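Putative thiol-disulfide oxidoreductase (Bacteroides vulgatus, PDB 4GRF) probably acts as a thiol-disulfide oxidoreductase through its thioredoxin domain, the part crystallised here, which carries a CxxC disulfide and a covalently bound glutathione. Local coordinates at residues A[125-128]-A[129-133]. Residues are numbered along the deposited sequence; the frame is centred on the assembly and turned at random.
Sequences KELR and GDDLY. With GSH (glutathione), chain H.
A single water ties R128 and E126 to D131 where the chain turns from the loop after strand 122-124 into helix 129-140. It donates hydrogen bonds to D131 OD2 (2.6 Å) and E126 O and accepts one from R128 N (3.0 Å). D131 can reach it because its CG stands anti to the backbone N (chi1 -169°); the D131 and L127 side chains cross at about a right angle, OD2 4.1 Å from CD2. In the first turn R128 O takes the N-H of L132 (N to O 3.2 Å) from well above the carbonyl plane, an N-H also bonded to G129 O, and D131 N adds a weak bond to R128 O. G129, at positive phi, makes the bend, and its N-H goes to E47. On the side facing the sheet, L127 CB packs on L132 CG at 4.2 Å, both leucines reaching L33. R128 folds back at chi2 (-78°): L127 O lies nearly in the guanidinium plane, and NH1 comes to it at 2.8 Å from above the carbonyl plane. E126 OE1 lies well out of the guanidinium plane, 3.5 Å from R128 NH2, an attraction of charge alone. Water thus satisfies E126 O and R128 N, the guanidinium L127 O, while the leucines pack toward the sheet of the thioredoxin fold.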
loop_
_atom_site.group_PDB
_atom_site.type_symbol
_atom_site.label_atom_id
_atom_site.label_comp_id
_atom_site.label_asym_id
_atom_site.label_seq_id
_atom_site.Cartn_x
_atom_site.Cartn_y
_atom_site.Cartn_z
ATOM N N LYS A 125 4.146 0.553 11.275
ATOM C CA LYS A 125 2.800 0.981 10.934
ATOM C C LYS A 125 2.566 2.453 11.316
ATOM O O LYS A 125 3.471 3.143 11.829
ATOM C CB LYS A 125 1.779 0.076 11.625
ATOM C CG LYS A 125 2.052 -0.146 13.103
ATOM C CD LYS A 125 0.956 -0.984 13.749
ATOM C CE LYS A 125 1.232 -1.192 15.228
ATOM N NZ LYS A 125 0.212 -2.081 15.852
ATOM N N GLU A 126 1.349 2.920 11.051
ATOM C CA GLU A 126 0.961 4.311 11.322
ATOM C C GLU A 126 1.902 5.319 10.680
ATOM O O GLU A 126 2.279 6.321 11.297
ATOM C CB GLU A 126 0.873 4.571 12.825
ATOM C CG GLU A 126 -0.278 3.865 13.528
ATOM C CD GLU A 126 -1.641 4.414 13.122
ATOM O OE1 GLU A 126 -1.726 5.602 12.726
ATOM O OE2 GLU A 126 -2.628 3.656 13.201
ATOM N N LEU A 127 2.253 5.061 9.423
ATOM C CA LEU A 127 3.197 5.881 8.691
ATOM C C LEU A 127 2.485 7.030 7.969
ATOM O O LEU A 127 1.555 6.799 7.213
ATOM C CB LEU A 127 3.950 5.001 7.688
ATOM C CG LEU A 127 4.704 3.860 8.372
ATOM C CD1 LEU A 127 5.481 3.038 7.363
ATOM C CD2 LEU A 127 5.658 4.401 9.415
ATOM N N ARG A 128 2.946 8.257 8.204
ATOM C CA ARG A 128 2.360 9.452 7.577
ATOM C C ARG A 128 3.447 10.472 7.331
ATOM O O ARG A 128 4.434 10.521 8.056
ATOM C CB ARG A 128 1.348 10.100 8.505
ATOM C CG ARG A 128 0.298 9.156 9.012
ATOM C CD ARG A 128 -0.775 8.895 7.974
ATOM N NE ARG A 128 -1.858 8.183 8.638
ATOM C CZ ARG A 128 -1.878 6.867 8.821
ATOM N NH1 ARG A 128 -0.907 6.097 8.328
ATOM N NH2 ARG A 128 -2.890 6.317 9.472
ATOM N N GLY A 129 3.249 11.299 6.310
ATOM C CA GLY A 129 4.104 12.462 6.085
ATOM C C GLY A 129 5.575 12.136 6.036
ATOM O O GLY A 129 5.980 11.128 5.465
ATOM N N ASP A 130 6.376 12.999 6.649
ATOM C CA ASP A 130 7.824 12.871 6.578
ATOM C C ASP A 130 8.279 11.608 7.291
ATOM O O ASP A 130 9.365 11.090 7.021
ATOM C CB ASP A 130 8.512 14.092 7.199
ATOM C CG ASP A 130 8.275 15.368 6.401
ATOM O OD1 ASP A 130 8.381 15.328 5.153
ATOM O OD2 ASP A 130 7.987 16.407 7.028
ATOM N N ASP A 131 7.446 11.120 8.205
ATOM C CA ASP A 131 7.811 9.966 8.999
ATOM C C ASP A 131 7.812 8.730 8.123
ATOM O O ASP A 131 8.542 7.768 8.351
ATOM C CB ASP A 131 6.838 9.783 10.156
ATOM C CG ASP A 131 7.327 8.771 11.149
ATOM O OD1 ASP A 131 8.506 8.882 11.548
ATOM O OD2 ASP A 131 6.550 7.862 11.515
ATOM N N LEU A 132 6.991 8.778 7.093
ATOM C CA LEU A 132 6.942 7.728 6.107
ATOM C C LEU A 132 8.297 7.580 5.368
ATOM O O LEU A 132 8.920 6.496 5.346
ATOM C CB LEU A 132 5.783 8.077 5.195
ATOM C CG LEU A 132 5.251 7.056 4.249
ATOM C CD1 LEU A 132 3.796 7.376 3.979
ATOM C CD2 LEU A 132 6.121 7.139 3.009
ATOM N N TYR A 133 8.783 8.674 4.790
ATOM C CA TYR A 133 10.096 8.697 4.167
ATOM C C TYR A 133 11.194 8.266 5.151
ATOM O O TYR A 133 12.031 7.406 4.845
ATOM C CB TYR A 133 10.389 10.117 3.669
ATOM C CG TYR A 133 11.676 10.226 2.907
ATOM C CD1 TYR A 133 12.890 10.363 3.583
ATOM C CD2 TYR A 133 11.694 10.186 1.525
ATOM C CE1 TYR A 133 14.076 10.452 2.900
ATOM C CE2 TYR A 133 12.881 10.282 0.826
ATOM C CZ TYR A 133 14.061 10.418 1.516
ATOM O OH TYR A 133 15.232 10.517 0.827
HETATM N N1 GSH H . -3.273 -13.173 15.246
HETATM C CA1 GSH H . -4.172 -12.084 15.714
HETATM C C1 GSH H . -5.208 -12.590 16.681
HETATM O O11 GSH H . -5.375 -11.975 17.759
HETATM O O12 GSH H . -5.871 -13.607 16.374
HETATM C CB1 GSH H . -4.832 -11.440 14.497
HETATM C CG1 GSH H . -6.030 -10.576 14.886
HETATM C CD1 GSH H . -5.591 -9.178 15.271
HETATM O OE1 GSH H . -4.425 -8.814 15.195
HETATM N N2 GSH H . -6.553 -8.357 15.686
HETATM C CA2 GSH H . -6.257 -6.982 16.016
HETATM C C2 GSH H . -5.248 -6.873 17.120
HETATM O O2 GSH H . -5.383 -7.497 18.162
HETATM C CB2 GSH H . -7.533 -6.238 16.412
HETATM S SG2 GSH H . -8.863 -6.452 15.210
HETATM N N3 GSH H . -4.239 -6.050 16.860
HETATM C CA3 GSH H . -3.172 -5.746 17.793
HETATM C C3 GSH H . -2.394 -4.529 17.324
HETATM O O31 GSH H . -1.416 -4.158 18.000
HETATM O O32 GSH H . -2.748 -3.936 16.275
HETATM O O HOH W 1 4.097 8.401 10.948
#